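Local coordinates for protein dehydroascorbate reductase (Chlamydomonas reinhardtii, PDB 5XFT) that probably catalyses the reduction of dehydroascorbate to ascorbate at the expense of two glutathione molecules, as a member of the glutathione transferase superfamily, at residues E41-F45 and D46-A50; P70-D74 and S75-V79. All blocks are in the same frame, centred on the assembly; numbering follows the deposited sequence.

Interaction 1 of 2, residues E41-F45 and D46-A50; sequences EYIDF and DNKPA
The backbone carbonyl oxygen Asp44 O receives Asn47 N at 2.8 Å, with an N-H...O angle of 151°, closing a type I beta turn from Asp44 to Asn47 in the loop that leads from strand 38-43 to helix 50-56. The Asp44 carboxylate reaches forward over the same turn: with CG anti to the backbone N (chi1 167°), its OD2 takes the amide Asp46 N at 3.0 Å, from above the carboxylate plane. A side-chain oxygen accepting from the amide two residues on is an Asx turn, here nested inside the beta turn. The second oxygen, Asp44 OD1, lies 3.5 Å from Asn47 CB, and the Asp44 carboxylate and the Asn47 side-chain amide lie in planes 21° apart. A water spans the mouth of the turn, donating a hydrogen bond to Asn47 O and accepting one from Asp44 N.

The loop also packs through apolar groups. Ile43 CG2 meets Lys48 CG at 3.8 Å, and Ile43 CD1 meets Pro49 CD at 4.0 Å, each pair crossing at about a right angle. Lys48 NZ sits 5.2 Å from the centroid of the Phe45 ring, at most a weak cation-pi attraction, and has a weak hydrogen bond to Gly58 O.

Asp44 OD2 and Asp46 OD1 approach to 3.7 Å; this mutual repulsion is probably eased by the amide proton of Asp46 directed at Asp44 OD2.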
loop_
_atom_site.group_PDB
_atom_site.type_symbol
_atom_site.label_atom_id
_atom_site.label_comp_id
_atom_site.label_asym_id
_atom_site.label_seq_id
_atom_site.Cartn_x
_atom_site.Cartn_y
_atom_site.Cartn_z
ATOM N N GLU A 41 4.269 -13.798 8.112
ATOM C CA GLU A 41 5.386 -14.645 7.734
ATOM C C GLU A 41 6.169 -13.909 6.657
ATOM O O GLU A 41 5.590 -13.475 5.656
ATOM C CB GLU A 41 4.892 -16.001 7.230
ATOM C CG GLU A 41 5.836 -17.151 7.508
ATOM C CD GLU A 41 5.817 -17.569 8.954
ATOM O OE1 GLU A 41 6.883 -17.473 9.587
ATOM O OE2 GLU A 41 4.745 -17.973 9.455
ATOM N N TYR A 42 7.471 -13.740 6.873
ATOM C CA TYR A 42 8.297 -12.927 5.991
ATOM C C TYR A 42 8.926 -13.788 4.911
ATOM O O TYR A 42 9.531 -14.824 5.205
ATOM C CB TYR A 42 9.386 -12.207 6.780
ATOM C CG TYR A 42 8.823 -11.325 7.845
ATOM C CD1 TYR A 42 8.044 -10.236 7.510
ATOM C CD2 TYR A 42 9.046 -11.589 9.190
ATOM C CE1 TYR A 42 7.515 -9.423 8.474
ATOM C CE2 TYR A 42 8.511 -10.773 10.170
ATOM C CZ TYR A 42 7.745 -9.691 9.801
ATOM O OH TYR A 42 7.204 -8.867 10.759
ATOM N N ILE A 43 8.777 -13.357 3.665
ATOM C CA ILE A 43 9.431 -13.994 2.533
ATOM C C ILE A 43 10.658 -13.163 2.187
ATOM O O ILE A 43 10.559 -11.948 1.962
ATOM C CB ILE A 43 8.491 -14.112 1.325
ATOM C CG1 ILE A 43 7.208 -14.869 1.693
ATOM C CG2 ILE A 43 9.221 -14.764 0.159
ATOM C CD1 ILE A 43 7.389 -16.347 1.917
ATOM N N ASP A 44 11.812 -13.814 2.167
ATOM C CA ASP A 44 13.040 -13.196 1.696
ATOM C C ASP A 44 13.094 -13.336 0.179
ATOM O O ASP A 44 13.170 -14.454 -0.338
ATOM C CB ASP A 44 14.239 -13.858 2.380
ATOM C CG ASP A 44 15.572 -13.509 1.737
ATOM O OD1 ASP A 44 16.525 -14.290 1.936
ATOM O OD2 ASP A 44 15.675 -12.479 1.038
ATOM N N PHE A 45 13.045 -12.203 -0.531
ATOM C CA PHE A 45 12.994 -12.232 -1.989
ATOM C C PHE A 45 14.242 -12.846 -2.606
ATOM O O PHE A 45 14.210 -13.231 -3.780
ATOM C CB PHE A 45 12.788 -10.823 -2.548
ATOM C CG PHE A 45 11.357 -10.374 -2.556
ATOM C CD1 PHE A 45 10.353 -11.202 -2.080
ATOM C CD2 PHE A 45 11.015 -9.118 -3.043
ATOM C CE1 PHE A 45 9.035 -10.783 -2.083
ATOM C CE2 PHE A 45 9.697 -8.690 -3.052
ATOM C CZ PHE A 45 8.706 -9.525 -2.571
ATOM N N ASP A 46 15.335 -12.941 -1.856
ATOM C CA ASP A 46 16.536 -13.613 -2.328
ATOM C C ASP A 46 16.528 -15.105 -2.026
ATOM O O ASP A 46 17.531 -15.778 -2.282
ATOM C CB ASP A 46 17.784 -12.966 -1.717
ATOM C CG ASP A 46 17.974 -11.521 -2.159
ATOM O OD1 ASP A 46 17.744 -10.608 -1.336
ATOM O OD2 ASP A 46 18.352 -11.297 -3.330
ATOM N N ASN A 47 15.421 -15.637 -1.501
ATOM C CA ASN A 47 15.356 -17.042 -1.117
ATOM C C ASN A 47 13.910 -17.489 -0.928
ATOM O O ASN A 47 13.518 -17.903 0.168
ATOM C CB ASN A 47 16.155 -17.275 0.168
ATOM C CG ASN A 47 16.712 -18.678 0.265
ATOM O OD1 ASN A 47 17.783 -18.967 -0.272
ATOM N ND2 ASN A 47 15.994 -19.561 0.952
ATOM N N LYS A 48 13.109 -17.414 -1.990
ATOM C CA LYS A 48 11.684 -17.680 -1.855
ATOM C C LYS A 48 11.434 -19.183 -1.839
ATOM O O LYS A 48 12.146 -19.932 -2.511
ATOM C CB LYS A 48 10.911 -17.038 -3.000
ATOM C CG LYS A 48 11.027 -15.525 -3.042
ATOM C CD LYS A 48 10.124 -14.922 -4.105
ATOM C CE LYS A 48 10.807 -14.823 -5.450
ATOM N NZ LYS A 48 10.226 -13.676 -6.212
ATOM N N PRO A 49 10.442 -19.655 -1.083
ATOM C CA PRO A 49 10.179 -21.095 -1.050
ATOM C C PRO A 49 9.548 -21.560 -2.348
ATOM O O PRO A 49 8.784 -20.835 -2.991
ATOM C CB PRO A 49 9.212 -21.251 0.129
ATOM C CG PRO A 49 8.501 -19.951 0.178
ATOM C CD PRO A 49 9.505 -18.907 -0.230
ATOM N N ALA A 50 9.871 -22.797 -2.723
ATOM C CA ALA A 50 9.412 -23.328 -4.004
ATOM C C ALA A 50 7.893 -23.360 -4.102
ATOM O O ALA A 50 7.345 -23.189 -5.195
ATOM C CB ALA A 50 9.984 -24.724 -4.230
HETATM O O HOH W 1 12.060 -16.865 2.453
#

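Interaction 2 of 2, residues P70-D74 and S75-V79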
loop_
_atom_site.group_PDB
_atom_site.type_symbol
_atom_site.label_atom_id
_atom_site.label_comp_id
_atom_site.label_asym_id
_atom_site.label_seq_id
_atom_site.Cartn_x
_atom_site.Cartn_y
_atom_site.Cartn_z
ATOM N N PRO A 70 -6.970 -22.922 1.286
ATOM C CA PRO A 70 -5.907 -22.835 0.289
ATOM C C PRO A 70 -5.140 -21.530 0.445
ATOM O O PRO A 70 -5.591 -20.587 1.097
ATOM C CB PRO A 70 -6.680 -22.856 -1.036
ATOM C CG PRO A 70 -7.932 -22.105 -0.707
ATOM C CD PRO A 70 -8.262 -22.454 0.742
ATOM N N TYR A 71 -3.970 -21.491 -0.177
ATOM C CA TYR A 71 -3.261 -20.226 -0.323
ATOM C C TYR A 71 -4.030 -19.320 -1.279
ATOM O O TYR A 71 -4.520 -19.771 -2.320
ATOM C CB TYR A 71 -1.846 -20.460 -0.844
ATOM C CG TYR A 71 -0.928 -21.170 0.119
ATOM C CD1 TYR A 71 -0.433 -20.523 1.246
ATOM C CD2 TYR A 71 -0.529 -22.483 -0.112
ATOM C CE1 TYR A 71 0.427 -21.169 2.130
ATOM C CE2 TYR A 71 0.332 -23.135 0.764
ATOM C CZ TYR A 71 0.804 -22.474 1.884
ATOM O OH TYR A 71 1.652 -23.125 2.756
ATOM N N MET A 72 -4.133 -18.045 -0.932
ATOM C CA MET A 72 -4.871 -17.074 -1.741
ATOM C C MET A 72 -4.010 -15.861 -2.053
ATOM O O MET A 72 -3.748 -15.045 -1.150
ATOM C CB MET A 72 -6.140 -16.634 -1.019
ATOM C CG MET A 72 -6.920 -15.577 -1.766
ATOM S SD MET A 72 -8.534 -15.341 -1.030
ATOM C CE MET A 72 -8.149 -14.261 0.323
ATOM N N PRO A 73 -3.551 -15.693 -3.297
ATOM C CA PRO A 73 -2.713 -14.534 -3.628
ATOM C C PRO A 73 -3.522 -13.367 -4.161
ATOM O O PRO A 73 -4.755 -13.427 -4.170
ATOM C CB PRO A 73 -1.768 -15.092 -4.697
ATOM C CG PRO A 73 -2.563 -16.155 -5.374
ATOM C CD PRO A 73 -3.569 -16.692 -4.379
ATOM N N ASP A 74 -2.826 -12.313 -4.608
ATOM C CA ASP A 74 -3.412 -11.102 -5.188
ATOM C C ASP A 74 -4.086 -10.251 -4.115
ATOM O O ASP A 74 -5.116 -10.644 -3.557
ATOM C CB ASP A 74 -4.404 -11.453 -6.308
ATOM C CG ASP A 74 -4.762 -10.259 -7.179
ATOM O OD1 ASP A 74 -5.222 -10.486 -8.319
ATOM O OD2 ASP A 74 -4.581 -9.104 -6.739
ATOM N N SER A 75 -3.526 -9.069 -3.840
ATOM C CA SER A 75 -4.096 -8.207 -2.805
ATOM C C SER A 75 -5.535 -7.813 -3.116
ATOM O O SER A 75 -6.318 -7.563 -2.193
ATOM C CB SER A 75 -3.235 -6.954 -2.614
ATOM O OG SER A 75 -3.357 -6.054 -3.700
ATOM N N ASP A 76 -5.903 -7.753 -4.397
ATOM C CA ASP A 76 -7.269 -7.377 -4.755
ATOM C C ASP A 76 -8.254 -8.475 -4.367
ATOM O O ASP A 76 -9.244 -8.226 -3.659
ATOM C CB ASP A 76 -7.352 -7.078 -6.255
ATOM C CG ASP A 76 -8.159 -5.829 -6.558
ATOM O OD1 ASP A 76 -9.250 -5.663 -5.973
ATOM O OD2 ASP A 76 -7.703 -5.013 -7.389
ATOM N N VAL A 77 -7.988 -9.702 -4.828
ATOM C CA VAL A 77 -8.777 -10.863 -4.422
ATOM C C VAL A 77 -8.858 -10.946 -2.906
ATOM O O VAL A 77 -9.930 -11.194 -2.335
ATOM C CB VAL A 77 -8.175 -12.149 -5.019
ATOM C CG1 VAL A 77 -8.996 -13.354 -4.599
ATOM C CG2 VAL A 77 -8.090 -12.047 -6.535
ATOM N N ILE A 78 -7.733 -10.708 -2.229
ATOM C CA ILE A 78 -7.694 -10.833 -0.777
ATOM C C ILE A 78 -8.606 -9.802 -0.118
ATOM O O ILE A 78 -9.402 -10.142 0.760
ATOM C CB ILE A 78 -6.248 -10.718 -0.265
ATOM C CG1 ILE A 78 -5.457 -11.969 -0.636
ATOM C CG2 ILE A 78 -6.236 -10.489 1.240
ATOM C CD1 ILE A 78 -3.959 -11.784 -0.536
ATOM N N VAL A 79 -8.510 -8.530 -0.516
ATOM C CA VAL A 79 -9.297 -7.528 0.204
ATOM C C VAL A 79 -10.782 -7.675 -0.103
ATOM O O VAL A 79 -11.628 -7.360 0.747
ATOM C CB VAL A 79 -8.808 -6.096 -0.086
ATOM C CG1 VAL A 79 -7.369 -5.913 0.398
ATOM C CG2 VAL A 79 -8.963 -5.754 -1.565
HETATM O O HOH W 2 -3.291 -6.386 -6.646
#
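Two torsions set up this contact. The Asp74 carboxylate, turned anti to the backbone N (chi1 -165°), reaches forward over the start of helix 75-85, while the otherwise extended Met72 chain bends at its last torsion (chi3 82°) and lays its methyl against the flank of the first turn. Asp74 occupies the N-cap position, and its OD2 makes the capping bond to Asp76 N at 3.0 Å, the amide arriving 44° out of the carboxylate plane. Asp74 O accepts Ile78 N at 2.9 Å, the i to i+4 bond that begins an alpha helix.

A water donates to Asp74 OD2 and is also bonded to Ser75 OG, which has a further hydrogen bond to Arg26 NH1. The other carboxylate oxygen, Asp74 OD1, lies 3.7 Å from Val77 CG2, and the two side chains cross at about a right angle.

On the apolar flank, Met72 CE touches Ile78 CG1 at 3.7 Å and Met72 SD is 4.1 Å from Val77 CG1. Ile78 CD1 comes within 3.3 Å of the carbonyl oxygen Met72 O, and Ile78 continues inward onto Ile63 and Val27.

An acidic residue followed by serine at this helix start resembles the acidic-or-glutamine residue plus serine pair that in many glutathione transferases holds the gamma-glutamyl end of glutathione. The pair probably serves likewise here, with the cap and the water fixing the carboxylate where the Asp76 amide and the helix dipole would probably stabilise its negative charge.

Interactions 1 and 2 come in series along the thioredoxin-like N-terminal domain, their centres about 17 Å apart and their nearest atoms about 8 Å apart, without touching. Both reach the same mixed sheet, but through different strands: 38-43 pairs in parallel with 5-12, which runs antiparallel to 62-64, and that strand pairs with the short strand 72-73. Interaction 1 therefore shapes the exit from strand 38-43 towards helix 50-56, whereas interaction 2 turns the chain from strand 72-73 into helix 75-85. Tyr71, stacked on Trp51, ties residues 70-74 to helix 50-56. Interaction 1 is thus a surface turn, while interaction 2 lies at the helix start where glutathione probably binds.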